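Local structure of actin-binding protein, cofilin/tropomyosin family protein, putative (Entamoeba histolytica, 4LIZ) at residues S7-P12 / V27-Q32; A59-Y64 / I82-E87. The protein binds actin filaments and stabilises them, and may thereby contribute to phagocytosis and pseudopod formation in this amoeba. One frame throughout, in Å; residues are numbered along the deposited sequence.

Contact 1 of 2, residues S7-P12 / V27-Q32; sequences SEVAGP and VVFGVQ
Phe29 stands out from strand 26-32 and drives the far end of its ring against the backbone and side chain of Val9, next to helix 10-17. With CG anti to its own carbonyl carbon and beside the backbone N (chi1 -58°), the ring projects from the sheet toward segment 7-12, and CZ comes within 3.7 Å of Val9 CA. The side chain of Val9 runs obliquely to the ring and meets it with both branches. Its CG1 lies 3.9 Å from Phe29 CZ near the ring's outer end, whereas CG2 sits over one face, displaced toward the rim and 4.2 Å above the ring plane. The opposite face is occupied from within the strand by Val27 CG2, again offset from the ring centre, so two valine methyls hold the aromatic ring between them. At the ring edge, close to the plane, the carbonyl oxygen of Glu8 approaches CE1 at 3.6 Å, a position in which it faces the weakly positive rim of ring hydrogens.

Pro12 completes the contact one turn further on. Its CB meets Val27 CG2 at 3.8 Å and comes near Phe29 CZ at 4.2 Å, approaching the ring obliquely. The same Val27 methyl therefore serves both the proline and the aromatic face. The union across these segments is largely apolar and mostly buried, relying on shape rather than on polar pairing. Val9 also touches Leu38 and Val108, so the same side chain also joins strand 37-44 and helix 92-108. As a worked example of helix-on-sheet packing, this contact seats helix 10-17 and the residues leading into it on one face of the central mixed sheet, the alpha/beta layering that defines the ADF-homology fold.

Contact 2 of 2, residues A59-Y64 / I82-E87; sequences ALQFAY and ISWAGE
Gln61 and Trp84 face each other as a hydrogen-bonded antiparallel pair, and the backbone ladder continues from them in both directions. Gln61 N donates to Trp84 O at 2.9 Å with an N-H...O angle of 167°, while the return bond from Trp84 N to Gln61 O is more bent. Ala63 and Ile82 form the next such pair, exchanging two bonds of their own. Beyond the regular strand, Gly86 N reaches Ala59 O at 3.0 Å and carries the ladder past Leu60 and Ala85.

Weaker backbone contacts fill the intervals. Leu60 CA approaches Trp84 O at 3.3 Å, and Phe62 CA stands in the same relation to Ile82 O, so each carbonyl receives a CA-H contact besides its N-H bond.

On one face of the sheet, the side chains of Gln61 and Trp84 run side by side, amide and indole planes turned 76° apart. Trp84 CG is anti to the backbone N (chi1 166°), which carries CD1 of the indole to 3.4 Å from Gln61 OE1. Their polar ends are nevertheless engaged by other residues: Lys56 N donates to Gln61 OE1, and Trp84 NE1 donates to Lys56 O. Asp41 and Ala54 accept from the amide nitrogen of Gln61. These bonds probably fix how both flat groups are rotated.

Carbon-to-carbon packing accompanies the ladder on both faces. Ala63 CB lies 4.3 Å from Ile82 CB beside Gln61 and Trp84. On the other face, Phe62 CD2 meets Ser83 CB obliquely, 3.9 Å away; Met98 and Leu101 of helix 92-108 also pack on the phenylalanine. The ladder belongs to the central beta hairpin of the ADF-homology fold, strands 60-69 and 76-85.

How the contacts relate
Contacts 1 and 2 share one sheet, their centres 12 Å apart: one packs a helix on it, the other pairs two of its strands. Neighbouring strands 26-32 and 60-69 are joined directly: Phe29 N lies 2.8 Å from Phe62 O, and Val27 N lies 2.9 Å from Tyr64 O, both probable hydrogen bonds. Tyr64 also packs on Val13, Val16 and Ile17 of helix 10-17. Glu15 of that helix, with Asp18, Asn21 and Val24, binds a sodium ion, which lies about 10 Å from the Pro12 side chain. The probable F-loop, Asp71 to Arg76, thought to matter for stable actin binding, lies at the turn of the hairpin and runs into strand 76-85.

Contact 1 of 2, residues S7-P12 / V27-Q32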
ATOM      1  N   SER A   7       4.029  14.361   4.271  1.00 17.84           N
ATOM      2  CA  SER A   7       3.867  15.299   3.160  1.00 17.70           C
ATOM      3  C   SER A   7       3.937  14.664   1.767  1.00 16.43           C
ATOM      4  O   SER A   7       3.352  15.238   0.810  1.00 19.89           O
ATOM      5  CB  SER A   7       4.826  16.466   3.310  1.00 18.30           C
ATOM      6  OG  SER A   7       6.135  16.146   3.278  1.00 20.13           O
ATOM      7  N   GLU A   8       4.679  13.601   1.602  1.00 15.56           N
ATOM      8  CA  GLU A   8       4.866  12.903   0.325  1.00 14.68           C
ATOM      9  C   GLU A   8       3.739  11.974  -0.069  1.00 13.02           C
ATOM     10  O   GLU A   8       3.755  11.414  -1.147  1.00 14.43           O
ATOM     11  CB  GLU A   8       6.219  12.202   0.204  1.00 16.83           C
ATOM     12  CG  GLU A   8       7.449  13.063   0.324  1.00 18.79           C
ATOM     13  CD  GLU A   8       7.603  13.856  -0.960  1.00 21.20           C
ATOM     14  OE1 GLU A   8       7.612  13.221  -2.043  1.00 20.76           O
ATOM     15  OE2 GLU A   8       7.672  15.054  -0.823  1.00 23.94           O
ATOM     16  N   VAL A   9       2.788  11.730   0.808  1.00 13.60           N
ATOM     17  CA  VAL A   9       1.779  10.688   0.609  1.00 13.32           C
ATOM     18  C   VAL A   9       0.605  11.044  -0.257  1.00 11.98           C
ATOM     19  O   VAL A   9       0.157  10.308  -1.099  1.00 13.05           O
ATOM     20  CB  VAL A   9       1.326  10.080   1.989  1.00 14.17           C
ATOM     21  CG1 VAL A   9       0.262   9.013   1.776  1.00 13.62           C
ATOM     22  CG2 VAL A   9       2.524   9.564   2.759  1.00 15.78           C
ATOM     23  N   ALA A  10      -0.021  12.231   0.060  1.00 12.82           N
ATOM     24  CA  ALA A  10      -1.267  12.542  -0.563  1.00 13.34           C
ATOM     25  C   ALA A  10      -1.234  12.661  -2.106  1.00 11.32           C
ATOM     26  O   ALA A  10      -2.184  12.303  -2.786  1.00 12.57           O
ATOM     27  CB  ALA A  10      -1.871  13.804   0.073  1.00 14.50           C
ATOM     28  N   GLY A  11      -0.150  13.231  -2.563  1.00 13.29           N
ATOM     29  CA  GLY A  11      -0.016  13.419  -4.004  1.00 13.32           C
ATOM     30  C   GLY A  11      -0.121  12.169  -4.855  1.00 11.12           C
ATOM     31  O   GLY A  11      -0.951  11.995  -5.749  1.00 13.10           O
ATOM     32  N   PRO A  12       0.789  11.202  -4.513  1.00 11.16           N
ATOM     33  CA  PRO A  12       0.701   9.993  -5.262  1.00 10.60           C
ATOM     34  C   PRO A  12      -0.568   9.172  -5.052  1.00 10.24           C
ATOM     35  O   PRO A  12      -0.984   8.466  -5.941  1.00 12.32           O
ATOM     36  CB  PRO A  12       1.948   9.179  -4.765  1.00 13.12           C
ATOM     37  CG  PRO A  12       2.844  10.206  -4.251  1.00 12.92           C
ATOM     38  CD  PRO A  12       2.012  11.318  -3.689  1.00 11.17           C
ATOM     39  N   VAL A  27       1.742   2.958  -5.932  1.00 11.20           N
ATOM     40  CA  VAL A  27       2.811   3.592  -5.253  1.00 10.93           C
ATOM     41  C   VAL A  27       3.304   2.784  -4.091  1.00 11.16           C
ATOM     42  O   VAL A  27       2.453   2.093  -3.465  1.00 11.57           O
ATOM     43  CB  VAL A  27       2.497   5.041  -4.829  1.00 11.23           C
ATOM     44  CG1 VAL A  27       1.256   5.066  -3.908  1.00 12.28           C
ATOM     45  CG2 VAL A  27       3.640   5.784  -4.183  1.00 11.32           C
ATOM     46  N   VAL A  28       4.602   2.777  -3.877  1.00 10.38           N
ATOM     47  CA  VAL A  28       5.236   2.176  -2.686  1.00 11.31           C
ATOM     48  C   VAL A  28       5.965   3.241  -1.961  1.00 11.48           C
ATOM     49  O   VAL A  28       6.768   3.967  -2.596  1.00 12.20           O
ATOM     50  CB  VAL A  28       6.128   0.987  -3.077  1.00 11.48           C
ATOM     51  CG1 VAL A  28       6.801   0.401  -1.827  1.00 12.32           C
ATOM     52  CG2 VAL A  28       5.386  -0.070  -3.827  1.00 13.02           C
ATOM     53  N   PHE A  29       5.734   3.397  -0.638  1.00 11.07           N
ATOM     54  CA  PHE A  29       6.413   4.301   0.192  1.00 10.79           C
ATOM     55  C   PHE A  29       7.402   3.634   1.110  1.00 13.12           C
ATOM     56  O   PHE A  29       7.108   2.541   1.660  1.00 13.55           O
ATOM     57  CB  PHE A  29       5.434   5.080   1.124  1.00 11.28           C
ATOM     58  CG  PHE A  29       4.352   5.869   0.394  1.00 11.26           C
ATOM     59  CD1 PHE A  29       4.705   7.106  -0.183  1.00 12.67           C
ATOM     60  CD2 PHE A  29       3.059   5.414   0.236  1.00 11.75           C
ATOM     61  CE1 PHE A  29       3.726   7.817  -0.837  1.00 12.60           C
ATOM     62  CE2 PHE A  29       2.116   6.194  -0.436  1.00 12.50           C
ATOM     63  CZ  PHE A  29       2.485   7.377  -0.977  1.00 13.11           C
ATOM     64  N   GLY A  30       8.552   4.227   1.203  1.00 13.32           N
ATOM     65  CA  GLY A  30       9.523   3.846   2.204  1.00 13.75           C
ATOM     66  C   GLY A  30       9.588   4.817   3.336  1.00 14.97           C
ATOM     67  O   GLY A  30       8.954   5.879   3.382  1.00 16.25           O
ATOM     68  N   VAL A  31      10.292   4.407   4.374  1.00 17.82           N
ATOM     69  CA  VAL A  31      10.312   5.115   5.634  1.00 21.31           C
ATOM     70  C   VAL A  31      11.724   5.535   5.957  1.00 23.87           C
ATOM     71  O   VAL A  31      12.601   4.653   6.085  1.00 25.54           O
ATOM     72  CB  VAL A  31       9.651   4.186   6.743  1.00 21.05           C
ATOM     73  CG1 VAL A  31       9.638   4.893   8.092  1.00 24.42           C
ATOM     74  CG2 VAL A  31       8.246   3.837   6.455  1.00 21.47           C
ATOM     75  N   GLN A  32      11.947   6.831   6.107  1.00 23.20           N
ATOM     76  CA  GLN A  32      13.219   7.392   6.585  1.00 27.07           C
ATOM     77  C   GLN A  32      13.030   7.873   8.020  1.00 25.99           C
ATOM     78  O   GLN A  32      11.953   8.181   8.483  1.00 24.27           O
ATOM     79  CB  GLN A  32      13.675   8.551   5.730  1.00 28.55           C
ATOM     80  CG  GLN A  32      13.964   8.148   4.304  1.00 28.18           C
ATOM     81  CD  GLN A  32      14.356   9.315   3.413  1.00 30.08           C
ATOM     82  OE1 GLN A  32      14.333  10.503   3.834  1.00 34.39           O
ATOM     83  NE2 GLN A  32      14.685   9.006   2.181  1.00 30.35           N
TER

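Contact 2 of 2, residues A59-Y64 / I82-E87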
ATOM      1  N   ALA A  59      12.934  -3.802   5.215  1.00 15.74           N
ATOM      2  CA  ALA A  59      12.328  -2.520   5.298  1.00 15.23           C
ATOM      3  C   ALA A  59      10.899  -2.540   5.865  1.00 13.21           C
ATOM      4  O   ALA A  59      10.199  -3.521   5.703  1.00 14.30           O
ATOM      5  CB  ALA A  59      12.301  -1.864   3.879  1.00 15.78           C
ATOM      6  N   LEU A  60      10.534  -1.388   6.369  1.00 14.05           N
ATOM      7  CA  LEU A  60       9.117  -1.048   6.705  1.00 15.40           C
ATOM      8  C   LEU A  60       8.596  -0.180   5.530  1.00 14.30           C
ATOM      9  O   LEU A  60       9.173   0.870   5.263  1.00 14.12           O
ATOM     10  CB  LEU A  60       9.108  -0.250   8.027  1.00 17.09           C
ATOM     11  CG  LEU A  60       7.737  -0.218   8.672  1.00 20.50           C
ATOM     12  CD1 LEU A  60       7.688   0.602   9.999  1.00 23.80           C
ATOM     13  CD2 LEU A  60       6.790   0.525   7.865  1.00 26.16           C
ATOM     14  N   GLN A  61       7.541  -0.612   4.891  1.00 12.05           N
ATOM     15  CA  GLN A  61       7.007   0.089   3.700  1.00 11.86           C
ATOM     16  C   GLN A  61       5.501   0.093   3.700  1.00 12.06           C
ATOM     17  O   GLN A  61       4.865  -0.658   4.485  1.00 11.96           O
ATOM     18  CB  GLN A  61       7.574  -0.520   2.427  1.00 11.80           C
ATOM     19  CG  GLN A  61       9.082  -0.359   2.212  1.00 12.08           C
ATOM     20  CD  GLN A  61       9.620  -1.285   1.182  1.00 12.72           C
ATOM     21  OE1 GLN A  61       9.703  -2.472   1.363  1.00 12.88           O
ATOM     22  NE2 GLN A  61       9.845  -0.730  -0.009  1.00 14.19           N
ATOM     23  N   PHE A  62       4.864   0.898   2.860  1.00 11.88           N
ATOM     24  CA  PHE A  62       3.474   0.879   2.595  1.00 11.20           C
ATOM     25  C   PHE A  62       3.192   0.841   1.128  1.00 11.30           C
ATOM     26  O   PHE A  62       4.057   1.362   0.395  1.00 13.19           O
ATOM     27  CB  PHE A  62       2.746   2.090   3.204  1.00 12.20           C
ATOM     28  CG  PHE A  62       2.910   2.198   4.721  1.00 11.71           C
ATOM     29  CD1 PHE A  62       3.903   2.948   5.286  1.00 12.46           C
ATOM     30  CD2 PHE A  62       1.986   1.561   5.511  1.00 12.82           C
ATOM     31  CE1 PHE A  62       4.101   2.981   6.703  1.00 14.69           C
ATOM     32  CE2 PHE A  62       2.120   1.677   6.878  1.00 14.01           C
ATOM     33  CZ  PHE A  62       3.125   2.351   7.426  1.00 16.30           C
ATOM     34  N   ALA A  63       2.135   0.334   0.654  1.00 10.23           N
ATOM     35  CA  ALA A  63       1.826   0.335  -0.724  1.00 10.07           C
ATOM     36  C   ALA A  63       0.386   0.569  -0.936  1.00 10.37           C
ATOM     37  O   ALA A  63      -0.516   0.237  -0.128  1.00 11.54           O
ATOM     38  CB  ALA A  63       2.308  -0.937  -1.448  1.00 11.15           C
ATOM     39  N   TYR A  64       0.014   1.099  -2.104  1.00 10.54           N
ATOM     40  CA  TYR A  64      -1.315   1.411  -2.485  1.00  9.97           C
ATOM     41  C   TYR A  64      -1.490   1.273  -3.988  1.00 11.82           C
ATOM     42  O   TYR A  64      -0.689   1.857  -4.710  1.00 11.53           O
ATOM     43  CB  TYR A  64      -1.647   2.865  -2.026  1.00 11.73           C
ATOM     44  CG  TYR A  64      -3.069   3.295  -2.282  1.00 11.67           C
ATOM     45  CD1 TYR A  64      -4.140   2.743  -1.635  1.00 12.98           C
ATOM     46  CD2 TYR A  64      -3.303   4.362  -3.147  1.00 13.61           C
ATOM     47  CE1 TYR A  64      -5.434   3.205  -1.810  1.00 13.25           C
ATOM     48  CE2 TYR A  64      -4.615   4.867  -3.338  1.00 13.68           C
ATOM     49  CZ  TYR A  64      -5.656   4.271  -2.666  1.00 11.99           C
ATOM     50  OH  TYR A  64      -6.986   4.791  -2.741  1.00 14.96           O
ATOM     51  N   ILE A  82      -1.617  -1.900   1.490  1.00 11.09           N
ATOM     52  CA  ILE A  82      -0.742  -2.883   2.117  1.00 10.84           C
ATOM     53  C   ILE A  82       0.179  -2.179   3.040  1.00 11.42           C
ATOM     54  O   ILE A  82       0.872  -1.166   2.737  1.00 11.01           O
ATOM     55  CB  ILE A  82       0.125  -3.605   1.063  1.00 11.11           C
ATOM     56  CG1 ILE A  82      -0.785  -4.453   0.197  1.00 12.21           C
ATOM     57  CG2 ILE A  82       1.253  -4.350   1.710  1.00 13.45           C
ATOM     58  CD1 ILE A  82      -0.184  -4.856  -1.134  1.00 13.76           C
ATOM     59  N   SER A  83       0.343  -2.671   4.295  1.00 11.63           N
ATOM     60  CA  SER A  83       1.461  -2.393   5.181  1.00 11.43           C
ATOM     61  C   SER A  83       2.472  -3.544   5.144  1.00 10.74           C
ATOM     62  O   SER A  83       2.055  -4.697   5.092  1.00 12.45           O
ATOM     63  CB  SER A  83       0.985  -2.036   6.605  1.00 12.47           C
ATOM     64  OG  SER A  83       0.332  -3.145   7.174  1.00 13.09           O
ATOM     65  N   TRP A  84       3.752  -3.238   5.147  1.00 10.71           N
ATOM     66  CA  TRP A  84       4.779  -4.220   4.963  1.00 11.05           C
ATOM     67  C   TRP A  84       5.827  -4.010   6.023  1.00 12.37           C
ATOM     68  O   TRP A  84       6.441  -2.942   6.182  1.00 12.36           O
ATOM     69  CB  TRP A  84       5.479  -4.047   3.574  1.00 11.22           C
ATOM     70  CG  TRP A  84       6.774  -4.799   3.380  1.00 11.50           C
ATOM     71  CD1 TRP A  84       7.966  -4.333   3.556  1.00 12.58           C
ATOM     72  CD2 TRP A  84       6.872  -6.168   2.974  1.00 13.16           C
ATOM     73  NE1 TRP A  84       8.923  -5.292   3.234  1.00 13.01           N
ATOM     74  CE2 TRP A  84       8.244  -6.434   2.855  1.00 11.49           C
ATOM     75  CE3 TRP A  84       5.958  -7.153   2.631  1.00 14.25           C
ATOM     76  CZ2 TRP A  84       8.681  -7.722   2.447  1.00 13.78           C
ATOM     77  CZ3 TRP A  84       6.384  -8.426   2.223  1.00 16.25           C
ATOM     78  CH2 TRP A  84       7.756  -8.673   2.144  1.00 16.47           C
ATOM     79  N   ALA A  85       6.200  -5.106   6.773  1.00 13.31           N
ATOM     80  CA  ALA A  85       7.253  -5.138   7.740  1.00 15.19           C
ATOM     81  C   ALA A  85       8.081  -6.354   7.429  1.00 16.21           C
ATOM     82  O   ALA A  85       7.717  -7.470   7.821  1.00 17.25           O
ATOM     83  CB  ALA A  85       6.707  -5.255   9.200  1.00 15.90           C
ATOM     84  N   GLY A  86       9.167  -6.162   6.698  1.00 14.67           N
ATOM     85  CA  GLY A  86      10.002  -7.263   6.239  1.00 15.21           C
ATOM     86  C   GLY A  86      10.616  -8.018   7.437  1.00 18.40           C
ATOM     87  O   GLY A  86      10.904  -7.373   8.467  1.00 18.11           O
ATOM     88  N   GLU A  87      10.860  -9.288   7.150  1.00 19.54           N
ATOM     89  CA  GLU A  87      11.369 -10.152   8.255  1.00 23.79           C
ATOM     90  C   GLU A  87      12.799  -9.853   8.569  1.00 23.54           C
ATOM     91  O   GLU A  87      13.282 -10.281   9.662  1.00 23.76           O
ATOM     92  CB  GLU A  87      11.142 -11.612   7.940  1.00 24.23           C
ATOM     93  CG  GLU A  87       9.635 -11.845   8.099  1.00 26.11           C
ATOM     94  CD  GLU A  87       9.146 -13.224   7.630  1.00 40.27           C
ATOM     95  OE1 GLU A  87       9.952 -14.050   7.125  1.00 37.89           O
ATOM     96  OE2 GLU A  87       7.902 -13.474   7.739  1.00 48.12           O
TER